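PDB 5WAB: putative beta-glucosidase from Bifidobacterium adolescentis, which hydrolyses beta-glucosidic bonds as a family 3 glycoside hydrolase, and may also release terminal arabinopyranosyl groups from ginsenosides. Local coordinates for residues A[238-243]-A[267-272]; A[7-12]-A[276-281]. All coordinates share one frame; numbering follows the deposited sequence.

Both contacts use helix 271-292: contact 1 at the turn just before it, contact 2 a few residues further along. Their centres lie about 15 Å apart, and Leu243 CD1 of contact 1 reaches Met277 CB of the helix at 3.8 Å. Each is partly buried and far from the chain's middle, about 34 Å between centres. Contact 1 joins segments close in sequence and is mainly apolar, with no hydrogen bond between them; only its Arg268 end is exposed. Contact 2 ties the N-terminal residues 7-12 to a helix more than 260 residues later in the sequence and combines a glutamine-to-backbone hydrogen bond and a water bridge with a valine packed on the helix.

Contact 1: residues A[238-243]-A[267-272]; sequences DRVASL and GRIQPE
Val240 holds CG1 anti to its backbone N (chi1 -180°), which aims that methyl at Ile269, while CG2, beside the backbone N, turns to Arg268. Ile269 answers with an extended arm: chi2 of 175° carries CD1 out from CG1 between Val240 and Leu243. The distances bear this out, since Val240 CG1 lies 3.7 Å from Ile269 CG1 and 4.0 Å from Ile269 CD1. Leu243, one helical turn after Val240, presents a single methyl to both branches of the isoleucine. Leu243 CD2 is 3.5 Å from Ile269 CD1 and 3.7 Å from Ile269 CG2, and the two side chains meet at about a right angle. The result is an apolar cluster in which Ile269 and Leu243 are buried and Val240 is partly exposed. At the outer margin Arg268 NH1 stands 4.0 Å from Val240 CG2, the methyl approaching the guanidinium obliquely; this is van der Waals contact without a hydrogen bond. A weak capping bond from Ala241 N to Asp238 OD1, 3.5 Å, marks the start of the helix that carries Val240 and Leu243. In the TIM-barrel-type N-terminal domain of family 3, this helix, 239-245, follows strand 228-230, at one end of a five-strand parallel sheet. Ala263 of helix 257-265 touches both Val240 and Arg268, and Leu274 of helix 271-292 packs against Leu243 and Ile269, so the contact sits where three helices converge.

Contact 2: residues A[7-12]-A[276-281]; sequences PSVNDL and RMAQGM
The carboxamide of Gln279 meets residues 7-12 through its oxygen and nitrogen. Gln279 OE1 accepts from Val9 N at 2.8 Å, the donor almost in line with the C=O bond (165°). Val9 CG2 presses on Gln279 OE1 at a short 3.0 Å, coming nearly in the plane of the amide rather than over it, and Ser8 CB is 3.5 Å from Gln279 OE1. On the nitrogen, Gln279 NE2 donates to a water at 3.2 Å that in turn donates to Pro7 O. The donating Val9 N-H belongs to an ST turn, in which Ser8 OG accepts from Asn10 N, running into the 3-10 segment 9-11 and docked against helix 271-292, whose residues 276-281 belong to the TIM-barrel-type N-terminal domain of family 3. A second flat group, the Asp11 carboxylate, fixes the turn from within: Ser8 N approaches OD2 of Asp11 on its anti side, 17° out of the carboxylate plane. Gln279 leaves the helix with CG anti to its backbone N and then bends at chi2 (60°), which swings the amide toward the turn; its NE2 also bonds to Asp283, giving that nitrogen two partners. A leucine here would probably leave the Val9 N-H without its acceptor, and the water and Asp283 without the amide nitrogen they share. Pro7, preceded by a cis peptide bond, touches Asn286 and Arg289 further along the same helix. Val9 CG1 lies over the helix backbone, 3.3 Å from Gln279 N, and also rests 3.7 Å from the Ala278 CB methyl.

Contact 1: residues A[238-243]-A[267-272]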
ATOM      1  N   ASP A 238      20.304  19.484  -7.123  1.00 27.99           N
ATOM      2  CA  ASP A 238      21.508  19.689  -7.924  1.00 27.12           C
ATOM      3  C   ASP A 238      21.266  19.056  -9.287  1.00 25.67           C
ATOM      4  O   ASP A 238      21.273  17.827  -9.406  1.00 25.94           O
ATOM      5  CB  ASP A 238      22.731  19.068  -7.243  1.00 26.11           C
ATOM      6  CG  ASP A 238      24.042  19.598  -7.784  1.00 26.26           C
ATOM      7  OD1 ASP A 238      24.107  19.960  -8.978  1.00 26.72           O
ATOM      8  OD2 ASP A 238      25.016  19.643  -7.008  1.00 27.28           O
ATOM      9  N   ARG A 239      21.061  19.891 -10.311  1.00 24.54           N
ATOM     10  CA  ARG A 239      20.722  19.375 -11.635  1.00 22.25           C
ATOM     11  C   ARG A 239      21.774  18.392 -12.129  1.00 21.20           C
ATOM     12  O   ARG A 239      21.445  17.301 -12.605  1.00 21.71           O
ATOM     13  CB  ARG A 239      20.559  20.525 -12.625  1.00 23.47           C
ATOM     14  CG  ARG A 239      19.295  21.352 -12.449  1.00 24.37           C
ATOM     15  CD  ARG A 239      18.031  20.517 -12.604  1.00 23.16           C
ATOM     16  NE  ARG A 239      18.012  19.718 -13.829  1.00 22.25           N
ATOM     17  CZ  ARG A 239      17.622  20.164 -15.020  1.00 22.87           C
ATOM     18  NH1 ARG A 239      17.231  21.423 -15.168  1.00 23.79           N
ATOM     19  NH2 ARG A 239      17.632  19.352 -16.073  1.00 21.69           N
ATOM     20  N   VAL A 240      23.051  18.766 -12.036  1.00 21.50           N
ATOM     21  CA  VAL A 240      24.110  17.906 -12.551  1.00 19.24           C
ATOM     22  C   VAL A 240      24.229  16.642 -11.711  1.00 19.16           C
ATOM     23  O   VAL A 240      24.328  15.530 -12.249  1.00 19.09           O
ATOM     24  CB  VAL A 240      25.444  18.676 -12.607  1.00 18.28           C
ATOM     25  CG1 VAL A 240      26.552  17.789 -13.146  1.00 16.75           C
ATOM     26  CG2 VAL A 240      25.293  19.911 -13.453  1.00 18.25           C
ATOM     27  N   ALA A 241      24.195  16.784 -10.383  1.00 19.76           N
ATOM     28  CA  ALA A 241      24.341  15.620  -9.514  1.00 19.82           C
ATOM     29  C   ALA A 241      23.196  14.635  -9.704  1.00 19.01           C
ATOM     30  O   ALA A 241      23.418  13.419  -9.749  1.00 17.98           O
ATOM     31  CB  ALA A 241      24.435  16.061  -8.056  1.00 21.54           C
ATOM     32  N   SER A 242      21.966  15.141  -9.833  1.00 18.95           N
ATOM     33  CA  SER A 242      20.821  14.255 -10.024  1.00 19.52           C
ATOM     34  C   SER A 242      20.923  13.489 -11.335  1.00 18.91           C
ATOM     35  O   SER A 242      20.665  12.281 -11.376  1.00 17.81           O
ATOM     36  CB  SER A 242      19.516  15.052  -9.971  1.00 20.22           C
ATOM     37  OG  SER A 242      19.310  15.611  -8.685  1.00 21.08           O
ATOM     38  N   LEU A 243      21.293  14.174 -12.420  1.00 18.72           N
ATOM     39  CA  LEU A 243      21.406  13.496 -13.703  1.00 19.23           C
ATOM     40  C   LEU A 243      22.466  12.405 -13.655  1.00 19.98           C
ATOM     41  O   LEU A 243      22.258  11.303 -14.178  1.00 19.76           O
ATOM     42  CB  LEU A 243      21.739  14.496 -14.808  1.00 23.60           C
ATOM     43  CG  LEU A 243      21.522  13.912 -16.205  1.00 24.39           C
ATOM     44  CD1 LEU A 243      20.104  14.197 -16.695  1.00 25.45           C
ATOM     45  CD2 LEU A 243      22.562  14.408 -17.184  1.00 25.27           C
ATOM     46  N   GLY A 267      32.778  18.411 -19.154  1.00 26.00           N
ATOM     47  CA  GLY A 267      33.179  17.135 -18.598  1.00 26.32           C
ATOM     48  C   GLY A 267      32.598  16.753 -17.256  1.00 26.39           C
ATOM     49  O   GLY A 267      33.047  15.760 -16.676  1.00 28.52           O
ATOM     50  N   ARG A 268      31.612  17.488 -16.741  1.00 25.80           N
ATOM     51  CA  ARG A 268      30.950  17.062 -15.511  1.00 24.96           C
ATOM     52  C   ARG A 268      29.883  16.006 -15.761  1.00 24.14           C
ATOM     53  O   ARG A 268      29.527  15.273 -14.834  1.00 23.25           O
ATOM     54  CB  ARG A 268      30.333  18.253 -14.790  1.00 24.39           C
ATOM     55  CG  ARG A 268      31.339  19.096 -14.042  1.00 25.74           C
ATOM     56  CD  ARG A 268      30.657  20.298 -13.443  1.00 25.66           C
ATOM     57  NE  ARG A 268      30.255  21.243 -14.478  1.00 26.39           N
ATOM     58  CZ  ARG A 268      29.277  22.126 -14.327  1.00 26.36           C
ATOM     59  NH1 ARG A 268      28.595  22.168 -13.194  1.00 25.42           N
ATOM     60  NH2 ARG A 268      28.970  22.954 -15.313  1.00 27.29           N
ATOM     61  N   ILE A 269      29.363  15.924 -16.983  1.00 24.06           N
ATOM     62  CA  ILE A 269      28.437  14.878 -17.394  1.00 23.36           C
ATOM     63  C   ILE A 269      29.037  14.200 -18.616  1.00 26.06           C
ATOM     64  O   ILE A 269      29.332  14.867 -19.616  1.00 27.42           O
ATOM     65  CB  ILE A 269      27.046  15.442 -17.719  1.00 22.79           C
ATOM     66  CG1 ILE A 269      26.439  16.135 -16.498  1.00 20.44           C
ATOM     67  CG2 ILE A 269      26.128  14.338 -18.209  1.00 22.23           C
ATOM     68  CD1 ILE A 269      25.128  16.805 -16.785  1.00 17.58           C
ATOM     69  N   GLN A 270      29.239  12.886 -18.531  1.00 27.59           N
ATOM     70  CA  GLN A 270      29.694  12.139 -19.695  1.00 30.53           C
ATOM     71  C   GLN A 270      28.621  12.174 -20.779  1.00 28.42           C
ATOM     72  O   GLN A 270      27.424  12.080 -20.473  1.00 24.69           O
ATOM     73  CB  GLN A 270      30.033  10.690 -19.337  1.00 32.66           C
ATOM     74  CG  GLN A 270      31.089  10.531 -18.260  1.00 34.91           C
ATOM     75  CD  GLN A 270      32.452  11.038 -18.690  1.00 38.05           C
ATOM     76  OE1 GLN A 270      32.987  10.613 -19.714  1.00 39.90           O
ATOM     77  NE2 GLN A 270      33.017  11.958 -17.916  1.00 39.47           N
ATOM     78  N   PRO A 271      29.010  12.340 -22.047  1.00 28.78           N
ATOM     79  CA  PRO A 271      28.019  12.327 -23.137  1.00 28.76           C
ATOM     80  C   PRO A 271      27.164  11.081 -23.159  1.00 28.50           C
ATOM     81  O   PRO A 271      25.991  11.148 -23.548  1.00 28.06           O
ATOM     82  CB  PRO A 271      28.893  12.433 -24.395  1.00 30.82           C
ATOM     83  CG  PRO A 271      30.112  13.158 -23.929  1.00 31.80           C
ATOM     84  CD  PRO A 271      30.361  12.676 -22.524  1.00 29.88           C
ATOM     85  N   GLU A 272      27.716   9.941 -22.747  1.00 30.38           N
ATOM     86  CA  GLU A 272      26.924   8.719 -22.673  1.00 31.02           C
ATOM     87  C   GLU A 272      25.831   8.832 -21.614  1.00 29.20           C
ATOM     88  O   GLU A 272      24.724   8.313 -21.799  1.00 21.00           O
ATOM     89  CB  GLU A 272      27.830   7.524 -22.381  1.00 33.13           C
ATOM     90  CG  GLU A 272      28.837   7.202 -23.476  1.00 37.95           C
ATOM     91  CD  GLU A 272      30.049   8.126 -23.469  1.00 39.44           C
ATOM     92  OE1 GLU A 272      30.170   8.955 -22.538  1.00 36.66           O
ATOM     93  OE2 GLU A 272      30.884   8.018 -24.400  1.00 42.51           O
TER

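Contact 2: residues A[7-12]-A[276-281]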
ATOM      1  N   PRO A   7      11.653   9.225 -33.471  1.00 25.49           N
ATOM      2  CA  PRO A   7      12.850   9.959 -33.033  1.00 24.87           C
ATOM      3  C   PRO A   7      13.699   9.221 -31.991  1.00 23.94           C
ATOM      4  O   PRO A   7      13.195   8.331 -31.303  1.00 22.26           O
ATOM      5  CB  PRO A   7      12.253  11.226 -32.420  1.00 25.11           C
ATOM      6  CG  PRO A   7      10.962  10.734 -31.810  1.00 24.96           C
ATOM      7  CD  PRO A   7      10.447   9.653 -32.736  1.00 25.01           C
ATOM      8  N   SER A   8      14.982   9.584 -31.905  1.00 25.31           N
ATOM      9  CA  SER A   8      15.893   9.129 -30.859  1.00 27.06           C
ATOM     10  C   SER A   8      16.763  10.310 -30.451  1.00 29.23           C
ATOM     11  O   SER A   8      16.618  11.415 -30.980  1.00 29.55           O
ATOM     12  CB  SER A   8      16.759   7.949 -31.320  1.00 25.94           C
ATOM     13  OG  SER A   8      17.712   8.355 -32.287  1.00 25.26           O
ATOM     14  N   VAL A   9      17.697  10.074 -29.522  1.00 30.27           N
ATOM     15  CA  VAL A   9      18.606  11.150 -29.128  1.00 31.80           C
ATOM     16  C   VAL A   9      19.601  11.488 -30.227  1.00 32.12           C
ATOM     17  O   VAL A   9      20.189  12.575 -30.205  1.00 32.36           O
ATOM     18  CB  VAL A   9      19.374  10.831 -27.833  1.00 32.38           C
ATOM     19  CG1 VAL A   9      18.520  11.145 -26.622  1.00 32.37           C
ATOM     20  CG2 VAL A   9      19.860   9.395 -27.833  1.00 32.06           C
ATOM     21  N   ASN A  10      19.807  10.592 -31.193  1.00 32.46           N
ATOM     22  CA  ASN A  10      20.658  10.914 -32.336  1.00 32.44           C
ATOM     23  C   ASN A  10      20.078  12.040 -33.182  1.00 30.57           C
ATOM     24  O   ASN A  10      20.827  12.726 -33.888  1.00 30.59           O
ATOM     25  CB  ASN A  10      20.862   9.674 -33.207  1.00 32.93           C
ATOM     26  CG  ASN A  10      21.587   8.568 -32.477  1.00 34.24           C
ATOM     27  OD1 ASN A  10      22.440   8.825 -31.630  1.00 34.79           O
ATOM     28  ND2 ASN A  10      21.261   7.323 -32.812  1.00 34.76           N
ATOM     29  N   ASP A  11      18.772  12.269 -33.093  1.00 28.08           N
ATOM     30  CA  ASP A  11      18.105  13.299 -33.870  1.00 26.16           C
ATOM     31  C   ASP A  11      18.056  14.638 -33.146  1.00 24.71           C
ATOM     32  O   ASP A  11      17.548  15.613 -33.710  1.00 25.28           O
ATOM     33  CB  ASP A  11      16.682  12.841 -34.223  1.00 25.03           C
ATOM     34  CG  ASP A  11      16.663  11.546 -35.025  1.00 24.47           C
ATOM     35  OD1 ASP A  11      17.322  11.492 -36.081  1.00 24.75           O
ATOM     36  OD2 ASP A  11      15.992  10.578 -34.603  1.00 24.68           O
ATOM     37  N   LEU A  12      18.591  14.716 -31.933  1.00 22.91           N
ATOM     38  CA  LEU A  12      18.496  15.906 -31.102  1.00 22.45           C
ATOM     39  C   LEU A  12      19.840  16.620 -30.989  1.00 22.99           C
ATOM     40  O   LEU A  12      20.901  15.988 -30.961  1.00 23.10           O
ATOM     41  CB  LEU A  12      18.003  15.539 -29.702  1.00 21.15           C
ATOM     42  CG  LEU A  12      16.697  14.746 -29.725  1.00 19.67           C
ATOM     43  CD1 LEU A  12      16.303  14.322 -28.323  1.00 18.71           C
ATOM     44  CD2 LEU A  12      15.586  15.535 -30.413  1.00 19.20           C
ATOM     45  N   ARG A 276      21.898   8.504 -22.321  1.00 22.64           N
ATOM     46  CA  ARG A 276      21.086   7.488 -21.654  1.00 22.69           C
ATOM     47  C   ARG A 276      19.873   8.116 -20.978  1.00 21.36           C
ATOM     48  O   ARG A 276      18.742   7.642 -21.140  1.00 21.48           O
ATOM     49  CB  ARG A 276      21.935   6.721 -20.636  1.00 23.78           C
ATOM     50  CG  ARG A 276      22.753   5.591 -21.236  1.00 27.58           C
ATOM     51  CD  ARG A 276      23.574   4.848 -20.194  1.00 29.24           C
ATOM     52  NE  ARG A 276      24.581   5.733 -19.607  1.00 31.90           N
ATOM     53  CZ  ARG A 276      25.659   5.328 -18.940  1.00 33.71           C
ATOM     54  NH1 ARG A 276      25.895   4.032 -18.769  1.00 35.13           N
ATOM     55  NH2 ARG A 276      26.506   6.220 -18.443  1.00 32.59           N
ATOM     56  N   MET A 277      20.089   9.202 -20.234  1.00 20.46           N
ATOM     57  CA  MET A 277      18.996   9.852 -19.518  1.00 19.08           C
ATOM     58  C   MET A 277      17.961  10.437 -20.469  1.00 19.61           C
ATOM     59  O   MET A 277      16.756  10.274 -20.253  1.00 17.74           O
ATOM     60  CB  MET A 277      19.558  10.937 -18.601  1.00 16.45           C
ATOM     61  CG  MET A 277      20.342  10.404 -17.416  1.00 19.39           C
ATOM     62  SD  MET A 277      19.283   9.483 -16.267  1.00 19.99           S
ATOM     63  CE  MET A 277      19.597   7.780 -16.717  1.00 20.04           C
ATOM     64  N   ALA A 278      18.413  11.111 -21.535  1.00 21.66           N
ATOM     65  CA  ALA A 278      17.491  11.754 -22.468  1.00 20.01           C
ATOM     66  C   ALA A 278      16.798  10.738 -23.367  1.00 22.74           C
ATOM     67  O   ALA A 278      15.619  10.902 -23.701  1.00 23.53           O
ATOM     68  CB  ALA A 278      18.235  12.789 -23.311  1.00 20.54           C
ATOM     69  N   GLN A 279      17.516   9.696 -23.792  1.00 23.73           N
ATOM     70  CA  GLN A 279      16.894   8.669 -24.621  1.00 24.72           C
ATOM     71  C   GLN A 279      15.768   7.974 -23.874  1.00 24.35           C
ATOM     72  O   GLN A 279      14.733   7.644 -24.464  1.00 24.93           O
ATOM     73  CB  GLN A 279      17.939   7.649 -25.077  1.00 24.73           C
ATOM     74  CG  GLN A 279      17.381   6.508 -25.920  1.00 27.76           C
ATOM     75  CD  GLN A 279      16.725   6.987 -27.202  1.00 29.77           C
ATOM     76  OE1 GLN A 279      17.238   7.870 -27.892  1.00 30.53           O
ATOM     77  NE2 GLN A 279      15.580   6.406 -27.525  1.00 30.40           N
ATOM     78  N   GLY A 280      15.945   7.763 -22.572  1.00 23.32           N
ATOM     79  CA  GLY A 280      14.872   7.190 -21.782  1.00 23.24           C
ATOM     80  C   GLY A 280      13.609   8.023 -21.848  1.00 24.89           C
ATOM     81  O   GLY A 280      12.502   7.485 -21.928  1.00 25.08           O
ATOM     82  N   MET A 281      13.762   9.353 -21.851  1.00 20.48           N
ATOM     83  CA  MET A 281      12.604  10.232 -21.969  1.00 19.81           C
ATOM     84  C   MET A 281      11.965  10.117 -23.345  1.00 20.81           C
ATOM     85  O   MET A 281      10.742  10.265 -23.468  1.00 20.17           O
ATOM     86  CB  MET A 281      13.008  11.675 -21.683  1.00 19.15           C
ATOM     87  CG  MET A 281      13.479  11.906 -20.258  1.00 20.30           C
ATOM     88  SD  MET A 281      12.400  11.161 -19.013  1.00 20.20           S
ATOM     89  CE  MET A 281      10.837  11.981 -19.354  1.00 20.92           C
TER
HETATM   90  O   HOH W   1      14.055   5.995 -30.276  1.00 19.66           O